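Local coordinates for C protein alpha-antigen (Streptococcus agalactiae, PDB 1YWM) that may act in both virulence and immunity as a surface protein attached to the streptococcal cell wall, here represented by its N-terminal domain, at residues 33-36 and 42-45; 46-51 and 79-84; 69-74 and 116-121; 159-164 and 169-174. All coordinates share one frame; numbering follows the deposited sequence.

The N-terminal domain joins a fibronectin-like beta sandwich to an antiparallel three-helix bundle. Contacts 1, 2 and 3 lie in the sandwich, with centres 11 to 12 Å apart. Contact 4 lies in the bundle, its centre about 11 Å from that of contact 1 and about 19 Å from those of contacts 2 and 3. Contacts 1 and 3 share one sheet, in which strands 40-44 and 113-121 are neighbours. Contact 2 starts on helix 45-49, directly after strand 40-44. Along the chain contacts 2 and 3 interleave, and contact 4 comes last. At the junction of the two parts, Lys34 reaches Asp162 O and Tyr121 packs on Ile171; contact 2 stays clear of contact 4.

Contact 1: 33-36 and 42-45; sequences TKNI and YIDL
Tyr42 O is gripped by the side-chain amide of Asn35. ND2 donates to it over 2.8 Å, with a nearly straight N-H...O angle of 169°. The donor lies in the carbonyl plane, and the oxygen lies in the plane of the amide. Water 1, bonded to Lys34 O, adds a weak bond to the same oxygen, and the CA of Asn35 makes a C-H...O contact with it. The pair stands at the open end of the beta hairpin formed by strands 36-37 and 40-44 in the fibronectin-like sandwich. In return, Tyr42 N donates to Asn35 O over 2.7 Å. This bond is more bent, at 144°. Asn35 therefore pairs with Tyr42 through one backbone bond and one side-chain bond, the amide doing what a backbone N-H does in a regular antiparallel pair. In Asn35, chi1 of -60° sets CG beside the backbone N, and the turn about the next bond brings ND2 to Tyr42 O. Asn35 O also meets the edge of the Tyr42 ring in its plane, 3.9 Å from CD1. Water also joins the segments elsewhere. Water 3 accepts from Asp44 N and, weakly, from Asn35 ND2. Lys34 sends its ammonium group beyond the hairpin to Asp162 O, on the helix 144-163. Asp44 is the N-cap of the next helix; its OD1 accepts from Tyr46 N and its OD2 is bonded to Ser123 OG. Lys34 NZ and Asp44 OD2 are 4.9 Å apart and are bridged by water 2, which accepts from NZ at 2.8 Å and donates to OD2 at 2.6 Å.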
loop_
_atom_site.group_PDB
_atom_site.type_symbol
_atom_site.label_atom_id
_atom_site.label_comp_id
_atom_site.label_asym_id
_atom_site.label_seq_id
_atom_site.Cartn_x
_atom_site.Cartn_y
_atom_site.Cartn_z
ATOM N N THR A 33 8.545 0.190 6.394
ATOM C CA THR A 33 8.448 1.216 5.362
ATOM C C THR A 33 7.331 1.007 4.344
ATOM O O THR A 33 6.869 2.002 3.749
ATOM C CB THR A 33 9.794 1.445 4.633
ATOM O OG1 THR A 33 10.352 0.185 4.249
ATOM C CG2 THR A 33 10.806 2.056 5.580
ATOM N N LYS A 34 6.880 -0.235 4.140
ATOM C CA LYS A 34 5.689 -0.405 3.288
ATOM C C LYS A 34 4.458 0.378 3.832
ATOM O O LYS A 34 3.630 0.870 3.054
ATOM C CB LYS A 34 5.350 -1.885 3.080
ATOM C CG LYS A 34 4.158 -2.131 2.195
ATOM C CD LYS A 34 4.351 -1.564 0.770
ATOM C CE LYS A 34 3.151 -1.879 -0.138
ATOM N NZ LYS A 34 2.968 -3.366 -0.426
ATOM N N ASN A 35 4.352 0.502 5.157
ATOM C CA ASN A 35 3.160 1.060 5.788
ATOM C C ASN A 35 3.325 2.390 6.532
ATOM O O ASN A 35 2.341 3.069 6.785
ATOM C CB ASN A 35 2.529 0.010 6.722
ATOM C CG ASN A 35 2.123 -1.242 5.984
ATOM O OD1 ASN A 35 2.819 -2.264 6.057
ATOM N ND2 ASN A 35 1.005 -1.169 5.243
ATOM N N ILE A 36 4.557 2.716 6.913
ATOM C CA ILE A 36 4.873 3.916 7.683
ATOM C C ILE A 36 5.859 4.768 6.885
ATOM O O ILE A 36 6.968 4.311 6.551
ATOM C CB ILE A 36 5.504 3.539 9.070
ATOM C CG1 ILE A 36 4.618 2.553 9.848
ATOM C CG2 ILE A 36 5.783 4.786 9.882
ATOM C CD1 ILE A 36 3.174 3.069 10.193
ATOM N N TYR A 42 -0.021 4.001 5.924
ATOM C CA TYR A 42 -0.637 3.647 4.639
ATOM C C TYR A 42 -0.985 2.192 4.658
ATOM O O TYR A 42 -0.193 1.386 5.130
ATOM C CB TYR A 42 0.385 3.794 3.506
ATOM C CG TYR A 42 0.809 5.202 3.263
ATOM C CD1 TYR A 42 1.728 5.830 4.105
ATOM C CD2 TYR A 42 0.314 5.910 2.168
ATOM C CE1 TYR A 42 2.109 7.157 3.884
ATOM C CE2 TYR A 42 0.722 7.221 1.924
ATOM C CZ TYR A 42 1.602 7.832 2.786
ATOM O OH TYR A 42 2.011 9.126 2.537
ATOM N N ILE A 43 -2.145 1.860 4.107
ATOM C CA ILE A 43 -2.624 0.476 4.043
ATOM C C ILE A 43 -3.224 0.258 2.657
ATOM O O ILE A 43 -4.033 1.065 2.187
ATOM C CB ILE A 43 -3.690 0.225 5.145
ATOM C CG1 ILE A 43 -3.005 0.196 6.532
ATOM C CG2 ILE A 43 -4.464 -1.070 4.880
ATOM C CD1 ILE A 43 -4.029 0.051 7.745
ATOM N N ASP A 44 -2.794 -0.820 2.015
ATOM C CA ASP A 44 -3.262 -1.188 0.677
ATOM C C ASP A 44 -4.288 -2.291 0.876
ATOM O O ASP A 44 -3.955 -3.342 1.449
ATOM C CB ASP A 44 -2.054 -1.708 -0.118
ATOM C CG ASP A 44 -2.380 -2.006 -1.565
ATOM O OD1 ASP A 44 -3.574 -1.984 -1.985
ATOM O OD2 ASP A 44 -1.455 -2.260 -2.339
ATOM N N LEU A 45 -5.526 -2.052 0.454
ATOM C CA LEU A 45 -6.587 -3.050 0.643
ATOM C C LEU A 45 -6.272 -4.363 -0.075
ATOM O O LEU A 45 -6.763 -5.420 0.323
ATOM C CB LEU A 45 -7.930 -2.511 0.185
ATOM C CG LEU A 45 -8.417 -1.246 0.925
ATOM C CD1 LEU A 45 -9.778 -0.836 0.436
ATOM C CD2 LEU A 45 -8.511 -1.556 2.416
HETATM O O HOH W 1 1.076 0.132 2.133
HETATM O O HOH W 2 0.698 -3.600 -2.042
HETATM O O HOH W 3 -0.419 -2.219 2.777
#

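Contact 2: 46-51 and 79-84; sequences YDVKLG and GDVSQL
The short helix 45-49, which follows strand 40-44 of the beta sandwich, packs through Val48 on the 3-10 turn 81-83 that leads towards strand 88-97. Both methyl groups of Val48 are used. CG1, opposite the backbone N (chi1 179°), rests 3.5 Å from Val81 O and 3.9 Å from Ser82 CA. CG2 meets Val81 CG2 at 3.9 Å, the two valine side chains crossing at a slant. Val81 continues inward to Phe71, so the turn lies between the helix and strand 66-73 at this point. Each segment is shaped by bonds of its own. On the helix side, Gly51 closes the last turn in a Schellman motif. On the other side, Asp80 forms an Asx turn: its OD1 accepts from Ser82 N over 3.2 Å. Its OD2 takes the hydroxyl of Ser82 at 2.5 Å. Both donors come from above the carboxylate plane. Gln83 OE1 folds back to accept from Asp80 N. A water ties the segments together, accepting from Lys49 NZ and donating to Leu84 O, each at 2.8 Å. No direct hydrogen bond crosses the contact, which is van der Waals packing of methyl on methyl and of methyl on a backbone carbonyl. The two valines are buried, and the fit of their methyl groups probably contributes to how the helix sits on the turn, whose shape is held by its own Asp80 and Gln83 bonds.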
loop_
_atom_site.group_PDB
_atom_site.type_symbol
_atom_site.label_atom_id
_atom_site.label_comp_id
_atom_site.label_asym_id
_atom_site.label_seq_id
_atom_site.Cartn_x
_atom_site.Cartn_y
_atom_site.Cartn_z
ATOM N N TYR A 46 -5.426 -4.300 -1.108
ATOM C CA TYR A 46 -4.950 -5.544 -1.742
ATOM C C TYR A 46 -4.301 -6.454 -0.694
ATOM O O TYR A 46 -4.586 -7.677 -0.633
ATOM C CB TYR A 46 -3.967 -5.212 -2.880
ATOM C CG TYR A 46 -3.303 -6.436 -3.483
ATOM C CD1 TYR A 46 -2.034 -6.808 -3.096
ATOM C CD2 TYR A 46 -3.972 -7.223 -4.446
ATOM C CE1 TYR A 46 -1.418 -7.935 -3.639
ATOM C CE2 TYR A 46 -3.346 -8.359 -5.018
ATOM C CZ TYR A 46 -2.075 -8.693 -4.599
ATOM O OH TYR A 46 -1.425 -9.786 -5.122
ATOM N N ASP A 47 -3.439 -5.846 0.123
ATOM C CA ASP A 47 -2.715 -6.531 1.195
ATOM C C ASP A 47 -3.669 -6.985 2.279
ATOM O O ASP A 47 -3.530 -8.093 2.806
ATOM C CB ASP A 47 -1.651 -5.630 1.824
ATOM C CG ASP A 47 -0.523 -5.276 0.882
ATOM O OD1 ASP A 47 0.288 -4.384 1.261
ATOM O OD2 ASP A 47 -0.345 -5.829 -0.227
ATOM N N VAL A 48 -4.642 -6.130 2.605
ATOM C CA VAL A 48 -5.671 -6.501 3.589
ATOM C C VAL A 48 -6.462 -7.733 3.197
ATOM O O VAL A 48 -6.658 -8.639 3.998
ATOM C CB VAL A 48 -6.644 -5.357 3.851
ATOM C CG1 VAL A 48 -7.707 -5.774 4.863
ATOM C CG2 VAL A 48 -5.865 -4.164 4.388
ATOM N N LYS A 49 -6.906 -7.781 1.953
ATOM C CA LYS A 49 -7.684 -8.918 1.501
ATOM C C LYS A 49 -6.882 -10.217 1.511
ATOM O O LYS A 49 -7.470 -11.274 1.638
ATOM C CB LYS A 49 -8.326 -8.615 0.149
ATOM C CG LYS A 49 -9.430 -7.565 0.293
ATOM C CD LYS A 49 -10.439 -7.597 -0.840
ATOM C CE LYS A 49 -11.708 -6.820 -0.457
ATOM N NZ LYS A 49 -11.423 -5.352 -0.200
ATOM N N LEU A 50 -5.552 -10.130 1.418
ATOM C CA LEU A 50 -4.674 -11.289 1.575
ATOM C C LEU A 50 -4.328 -11.594 3.044
ATOM O O LEU A 50 -3.491 -12.467 3.316
ATOM C CB LEU A 50 -3.360 -11.092 0.795
ATOM C CG LEU A 50 -3.507 -10.920 -0.725
ATOM C CD1 LEU A 50 -2.153 -10.665 -1.380
ATOM C CD2 LEU A 50 -4.205 -12.117 -1.342
ATOM N N GLY A 51 -4.937 -10.853 3.968
ATOM C CA GLY A 51 -4.619 -10.956 5.382
ATOM C C GLY A 51 -3.186 -10.645 5.768
ATOM O O GLY A 51 -2.690 -11.142 6.783
ATOM N N GLY A 79 -12.911 -1.781 14.186
ATOM C CA GLY A 79 -11.992 -2.480 15.069
ATOM C C GLY A 79 -11.229 -3.621 14.418
ATOM O O GLY A 79 -10.383 -4.246 15.066
ATOM N N ASP A 80 -11.509 -3.885 13.135
ATOM C CA ASP A 80 -10.865 -4.990 12.418
ATOM C C ASP A 80 -10.445 -4.453 11.066
ATOM O O ASP A 80 -11.302 -4.000 10.315
ATOM C CB ASP A 80 -11.883 -6.103 12.196
ATOM C CG ASP A 80 -11.312 -7.318 11.460
ATOM O OD1 ASP A 80 -10.090 -7.386 11.174
ATOM O OD2 ASP A 80 -12.054 -8.269 11.136
ATOM N N VAL A 81 -9.148 -4.480 10.779
ATOM C CA VAL A 81 -8.627 -3.991 9.498
ATOM C C VAL A 81 -9.378 -4.601 8.287
ATOM O O VAL A 81 -9.551 -3.942 7.257
ATOM C CB VAL A 81 -7.105 -4.192 9.388
ATOM C CG1 VAL A 81 -6.719 -5.731 9.330
ATOM C CG2 VAL A 81 -6.527 -3.359 8.189
ATOM N N SER A 82 -9.834 -5.848 8.424
ATOM C CA SER A 82 -10.590 -6.527 7.350
ATOM C C SER A 82 -11.913 -5.830 6.976
ATOM O O SER A 82 -12.471 -6.084 5.900
ATOM C CB SER A 82 -10.814 -8.001 7.719
ATOM O OG SER A 82 -11.913 -8.134 8.614
ATOM N N GLN A 83 -12.401 -4.928 7.840
ATOM C CA GLN A 83 -13.600 -4.142 7.533
ATOM C C GLN A 83 -13.377 -2.926 6.626
ATOM O O GLN A 83 -14.361 -2.326 6.148
ATOM C CB GLN A 83 -14.289 -3.644 8.814
ATOM C CG GLN A 83 -14.634 -4.737 9.826
ATOM C CD GLN A 83 -15.211 -4.067 11.066
ATOM O OE1 GLN A 83 -14.463 -3.553 11.888
ATOM N NE2 GLN A 83 -16.537 -4.002 11.155
ATOM N N LEU A 84 -12.116 -2.525 6.434
ATOM C CA LEU A 84 -11.818 -1.405 5.545
ATOM C C LEU A 84 -12.170 -1.813 4.111
ATOM O O LEU A 84 -11.706 -2.830 3.629
ATOM C CB LEU A 84 -10.345 -0.999 5.608
ATOM C CG LEU A 84 -9.872 -0.487 6.980
ATOM C CD1 LEU A 84 -8.451 -0.066 6.895
ATOM C CD2 LEU A 84 -10.770 0.680 7.469
HETATM O O HOH W 4 -10.435 -4.950 2.344
#

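Contact 3: 69-74 and 116-121; sequences YVFRQG and VALTIY
Phe71 is the first residue of strand 66-73 here to meet strand 113-121, and it does so through Leu118. The two strands belong to one sheet of the fibronectin-like sandwich but are not neighbours in it. Strand 88-97 runs between them, and the CA atoms of Phe71 and Leu118 are 8.8 Å apart. The side chains span that gap on one side of the sheet. Leu118 CD2 sits close to one bond of the Phe71 ring, 3.4 Å from CD2 and 3.5 Å from CE2. The methyl approaches the ring obliquely, and the fit is tight. In Leu118, chi1 of 173° puts CG opposite the backbone N and sends the branch toward Phe71, where CD2 makes the touch. Phe71 also touches Leu92 of the intervening strand, Ile43 and Pro55, so the pair is part of the buried core. Two residues on, Gln73 reaches across to Ile120. Its chain is stretched out, with chi1 at -176° and chi2 at 177°, and the two side chains extend toward each other from their separate strands. The amide is held by another partner, as NE2 donates to Ser86 O. No hydrogen bond links the two segments, and the approach of a polar amide to an isoleucine is a plain van der Waals contact. Ile120 CD1 lies almost equally far from three atoms of the group: 3.6 Å from NE2, 3.8 Å from CD and 3.9 Å from OE1.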
loop_
_atom_site.group_PDB
_atom_site.type_symbol
_atom_site.label_atom_id
_atom_site.label_comp_id
_atom_site.label_asym_id
_atom_site.label_seq_id
_atom_site.Cartn_x
_atom_site.Cartn_y
_atom_site.Cartn_z
ATOM N N TYR A 69 -6.340 -1.321 18.272
ATOM C CA TYR A 69 -6.437 -0.281 17.236
ATOM C C TYR A 69 -7.866 0.042 16.875
ATOM O O TYR A 69 -8.764 -0.792 17.013
ATOM C CB TYR A 69 -5.652 -0.684 15.981
ATOM C CG TYR A 69 -6.135 -1.906 15.252
ATOM C CD1 TYR A 69 -5.496 -3.144 15.418
ATOM C CD2 TYR A 69 -7.183 -1.816 14.349
ATOM C CE1 TYR A 69 -5.934 -4.283 14.695
ATOM C CE2 TYR A 69 -7.636 -2.921 13.647
ATOM C CZ TYR A 69 -6.988 -4.144 13.811
ATOM O OH TYR A 69 -7.459 -5.211 13.086
ATOM N N VAL A 70 -8.090 1.267 16.399
ATOM C CA VAL A 70 -9.424 1.662 15.974
ATOM C C VAL A 70 -9.192 2.544 14.788
ATOM O O VAL A 70 -8.387 3.478 14.853
ATOM C CB VAL A 70 -10.230 2.524 17.039
ATOM C CG1 VAL A 70 -11.705 2.666 16.538
ATOM C CG2 VAL A 70 -10.201 1.890 18.391
ATOM N N PHE A 71 -9.900 2.246 13.709
ATOM C CA PHE A 71 -9.894 3.115 12.534
ATOM C C PHE A 71 -11.133 3.997 12.597
ATOM O O PHE A 71 -12.198 3.565 13.062
ATOM C CB PHE A 71 -9.979 2.265 11.239
ATOM C CG PHE A 71 -8.761 1.417 10.973
ATOM C CD1 PHE A 71 -8.800 0.038 11.159
ATOM C CD2 PHE A 71 -7.586 1.989 10.486
ATOM C CE1 PHE A 71 -7.685 -0.773 10.881
ATOM C CE2 PHE A 71 -6.449 1.185 10.223
ATOM C CZ PHE A 71 -6.509 -0.195 10.412
ATOM N N ARG A 72 -11.012 5.219 12.096
ATOM C CA ARG A 72 -12.176 6.057 11.886
ATOM C C ARG A 72 -12.136 6.463 10.416
ATOM O O ARG A 72 -11.124 7.011 9.956
ATOM C CB ARG A 72 -12.021 7.314 12.740
ATOM C CG ARG A 72 -13.101 8.325 12.488
ATOM C CD ARG A 72 -14.381 7.947 13.116
ATOM N NE ARG A 72 -15.444 8.923 12.885
ATOM C CZ ARG A 72 -16.700 8.708 13.228
ATOM N NH1 ARG A 72 -17.021 7.577 13.867
ATOM N NH2 ARG A 72 -17.641 9.635 12.970
ATOM N N GLN A 73 -13.228 6.201 9.714
ATOM C CA GLN A 73 -13.350 6.550 8.308
ATOM C C GLN A 73 -14.797 6.900 8.034
ATOM O O GLN A 73 -15.689 6.125 8.368
ATOM C CB GLN A 73 -12.969 5.350 7.439
ATOM C CG GLN A 73 -12.995 5.702 5.955
ATOM C CD GLN A 73 -12.553 4.556 5.111
ATOM O OE1 GLN A 73 -12.759 3.397 5.470
ATOM N NE2 GLN A 73 -11.944 4.868 3.979
ATOM N N GLY A 74 -15.040 8.053 7.416
ATOM C CA GLY A 74 -16.408 8.507 7.240
ATOM C C GLY A 74 -17.063 8.716 8.601
ATOM O O GLY A 74 -16.492 9.383 9.473
ATOM N N VAL A 116 -2.508 8.365 14.374
ATOM C CA VAL A 116 -1.701 8.351 13.156
ATOM C C VAL A 116 -2.598 8.735 11.953
ATOM O O VAL A 116 -3.669 8.164 11.769
ATOM C CB VAL A 116 -1.088 6.919 12.892
ATOM C CG1 VAL A 116 0.050 7.003 11.937
ATOM C CG2 VAL A 116 -0.590 6.239 14.225
ATOM N N ALA A 117 -2.179 9.702 11.144
ATOM C CA ALA A 117 -2.876 9.974 9.879
ATOM C C ALA A 117 -2.743 8.714 9.002
ATOM O O ALA A 117 -1.684 8.078 9.018
ATOM C CB ALA A 117 -2.224 11.139 9.173
ATOM N N LEU A 118 -3.812 8.368 8.290
ATOM C CA LEU A 118 -3.896 7.110 7.536
ATOM C C LEU A 118 -4.350 7.399 6.094
ATOM O O LEU A 118 -5.315 8.126 5.864
ATOM C CB LEU A 118 -4.884 6.129 8.188
ATOM C CG LEU A 118 -5.186 4.851 7.396
ATOM C CD1 LEU A 118 -3.834 4.082 7.220
ATOM C CD2 LEU A 118 -6.246 3.983 8.135
ATOM N N THR A 119 -3.658 6.789 5.142
ATOM C CA THR A 119 -4.070 6.822 3.749
ATOM C C THR A 119 -4.443 5.407 3.327
ATOM O O THR A 119 -3.618 4.501 3.436
ATOM C CB THR A 119 -2.857 7.280 2.904
ATOM O OG1 THR A 119 -2.582 8.648 3.190
ATOM C CG2 THR A 119 -3.216 7.249 1.354
ATOM N N ILE A 120 -5.668 5.196 2.868
ATOM C CA ILE A 120 -6.045 3.865 2.434
ATOM C C ILE A 120 -6.066 3.888 0.900
ATOM O O ILE A 120 -6.620 4.796 0.297
ATOM C CB ILE A 120 -7.441 3.454 2.960
ATOM C CG1 ILE A 120 -7.472 3.454 4.512
ATOM C CG2 ILE A 120 -7.794 2.088 2.436
ATOM C CD1 ILE A 120 -8.895 3.382 5.059
ATOM N N TYR A 121 -5.471 2.876 0.293
ATOM C CA TYR A 121 -5.447 2.794 -1.167
ATOM C C TYR A 121 -5.667 1.361 -1.561
ATOM O O TYR A 121 -5.791 0.491 -0.705
ATOM C CB TYR A 121 -4.132 3.357 -1.707
ATOM C CG TYR A 121 -2.850 2.582 -1.397
ATOM C CD1 TYR A 121 -2.240 2.654 -0.139
ATOM C CD2 TYR A 121 -2.222 1.800 -2.381
ATOM C CE1 TYR A 121 -1.031 1.967 0.130
ATOM C CE2 TYR A 121 -1.018 1.111 -2.120
ATOM C CZ TYR A 121 -0.426 1.206 -0.877
ATOM O OH TYR A 121 0.743 0.548 -0.582
#

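Contact 4: 159-164 and 169-174; sequences TDIDNN and TDIDSK
The carboxylate of Asp160 faces Lys174 with one oxygen and its own helix end with the other. OD2 makes a salt bridge to Lys174 NZ at 3.3 Å and lies 3.2 Å from CE, the two side chains meeting at about a right angle. OD1 uses its anti lone pair for Asn164 ND2, over 2.9 Å and at 170°. That oxygen lies in the plane of the Asn164 amide, so the two flat groups meet through an in-plane N-H. OD1 also forms a salt bridge with Lys166 in the loop between the helices. Being held by both oxygens probably fixes the rotation of the carboxylate. Lys174 NZ has a second, weaker partner in Asp170 OD2 at 3.5 Å, which completes a salt-bridge network. Its chain bends sharply at the end; chi4 of 14° is nearly eclipsed. Next to the charged groups, Ile161 CG2 packs on Lys174 CD at 3.9 Å and on Ile171 CD1 at 4.0 Å. The two isoleucine side chains lie roughly perpendicular, while Ile161 and Lys174 lie alongside with their ends pointing opposite ways. The segments 159-163 and 169-174 run nearly antiparallel (159° between their directions), and their axes come no closer than 12.3 Å. This is the end of the three-helix bundle nearest the sandwich: helices 144-163 and 168-182 flank a short loop, and Leu126 of helix 124-137 is touched by Ile161, Ile171 and Lys174 alike.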
loop_
_atom_site.group_PDB
_atom_site.type_symbol
_atom_site.label_atom_id
_atom_site.label_comp_id
_atom_site.label_asym_id
_atom_site.label_seq_id
_atom_site.Cartn_x
_atom_site.Cartn_y
_atom_site.Cartn_z
ATOM N N THR A 159 7.703 -3.428 -8.736
ATOM C CA THR A 159 8.670 -3.279 -7.625
ATOM C C THR A 159 8.295 -2.105 -6.698
ATOM O O THR A 159 8.321 -2.226 -5.466
ATOM C CB THR A 159 10.088 -3.125 -8.209
ATOM O OG1 THR A 159 10.434 -4.352 -8.865
ATOM C CG2 THR A 159 11.135 -3.004 -7.099
ATOM N N ASP A 160 7.901 -1.004 -7.318
ATOM C CA ASP A 160 7.519 0.223 -6.628
ATOM C C ASP A 160 6.285 0.010 -5.715
ATOM O O ASP A 160 6.334 0.313 -4.517
ATOM C CB ASP A 160 7.288 1.293 -7.686
ATOM C CG ASP A 160 6.980 2.664 -7.097
ATOM O OD1 ASP A 160 7.312 2.936 -5.930
ATOM O OD2 ASP A 160 6.405 3.535 -7.753
ATOM N N ILE A 161 5.221 -0.591 -6.250
ATOM C CA ILE A 161 4.024 -0.788 -5.447
ATOM C C ILE A 161 4.205 -1.916 -4.430
ATOM O O ILE A 161 3.510 -1.934 -3.411
ATOM C CB ILE A 161 2.742 -0.950 -6.294
ATOM C CG1 ILE A 161 2.788 -2.218 -7.180
ATOM C CG2 ILE A 161 2.452 0.370 -7.099
ATOM C CD1 ILE A 161 1.446 -2.494 -7.922
ATOM N N ASP A 162 5.140 -2.832 -4.682
ATOM C CA ASP A 162 5.386 -3.908 -3.716
ATOM C C ASP A 162 6.079 -3.331 -2.494
ATOM O O ASP A 162 5.887 -3.793 -1.375
ATOM C CB ASP A 162 6.262 -5.027 -4.311
ATOM C CG ASP A 162 5.478 -5.969 -5.199
ATOM O OD1 ASP A 162 6.105 -6.774 -5.929
ATOM O OD2 ASP A 162 4.236 -5.985 -5.223
ATOM N N ASN A 163 6.910 -2.347 -2.723
ATOM C CA ASN A 163 7.792 -1.843 -1.663
ATOM C C ASN A 163 7.347 -0.551 -0.994
ATOM O O ASN A 163 7.668 -0.314 0.166
ATOM C CB ASN A 163 9.214 -1.701 -2.207
ATOM C CG ASN A 163 9.862 -3.069 -2.497
ATOM O OD1 ASN A 163 9.571 -4.056 -1.828
ATOM N ND2 ASN A 163 10.752 -3.114 -3.472
ATOM N N ASN A 164 6.595 0.271 -1.713
ATOM C CA ASN A 164 6.410 1.672 -1.308
ATOM C C ASN A 164 4.936 2.020 -1.228
ATOM O O ASN A 164 4.140 1.620 -2.093
ATOM C CB ASN A 164 7.130 2.649 -2.270
ATOM C CG ASN A 164 8.602 2.356 -2.434
ATOM O OD1 ASN A 164 9.354 2.216 -1.460
ATOM N ND2 ASN A 164 9.049 2.302 -3.697
ATOM N N THR A 169 -4.636 8.292 -5.920
ATOM C CA THR A 169 -4.331 9.124 -7.078
ATOM C C THR A 169 -3.087 8.604 -7.794
ATOM O O THR A 169 -3.059 8.503 -9.045
ATOM C CB THR A 169 -4.097 10.581 -6.650
ATOM O OG1 THR A 169 -5.333 11.145 -6.180
ATOM C CG2 THR A 169 -3.751 11.423 -7.881
ATOM N N ASP A 170 -2.056 8.297 -7.010
ATOM C CA ASP A 170 -0.834 7.747 -7.586
ATOM C C ASP A 170 -1.096 6.380 -8.253
ATOM O O ASP A 170 -0.652 6.151 -9.373
ATOM C CB ASP A 170 0.299 7.676 -6.575
ATOM C CG ASP A 170 1.681 7.715 -7.233
ATOM O OD1 ASP A 170 2.681 7.468 -6.539
ATOM O OD2 ASP A 170 1.877 7.985 -8.439
ATOM N N ILE A 171 -1.796 5.479 -7.562
ATOM C CA ILE A 171 -2.222 4.211 -8.177
ATOM C C ILE A 171 -2.911 4.424 -9.542
ATOM O O ILE A 171 -2.513 3.824 -10.561
ATOM C CB ILE A 171 -3.115 3.409 -7.193
ATOM C CG1 ILE A 171 -2.308 3.001 -5.926
ATOM C CG2 ILE A 171 -3.855 2.259 -7.892
ATOM C CD1 ILE A 171 -1.047 2.084 -6.119
ATOM N N ASP A 172 -3.911 5.306 -9.580
ATOM C CA ASP A 172 -4.650 5.557 -10.811
ATOM C C ASP A 172 -3.734 6.093 -11.921
ATOM O O ASP A 172 -3.897 5.738 -13.091
ATOM C CB ASP A 172 -5.846 6.492 -10.569
ATOM C CG ASP A 172 -6.933 5.856 -9.702
ATOM O OD1 ASP A 172 -6.914 4.624 -9.459
ATOM O OD2 ASP A 172 -7.849 6.532 -9.198
ATOM N N SER A 173 -2.764 6.918 -11.562
ATOM C CA SER A 173 -1.805 7.402 -12.550
ATOM C C SER A 173 -0.916 6.262 -13.105
ATOM O O SER A 173 -0.558 6.243 -14.303
ATOM C CB SER A 173 -0.991 8.585 -12.019
ATOM O OG SER A 173 0.019 8.170 -11.122
ATOM N N LYS A 174 -0.609 5.283 -12.258
ATOM C CA LYS A 174 0.203 4.138 -12.700
ATOM C C LYS A 174 -0.614 3.224 -13.638
ATOM O O LYS A 174 -0.052 2.542 -14.486
ATOM C CB LYS A 174 0.778 3.362 -11.493
ATOM C CG LYS A 174 1.876 4.105 -10.757
ATOM C CD LYS A 174 2.196 3.399 -9.472
ATOM C CE LYS A 174 3.415 3.964 -8.714
ATOM N NZ LYS A 174 3.940 5.291 -9.136
#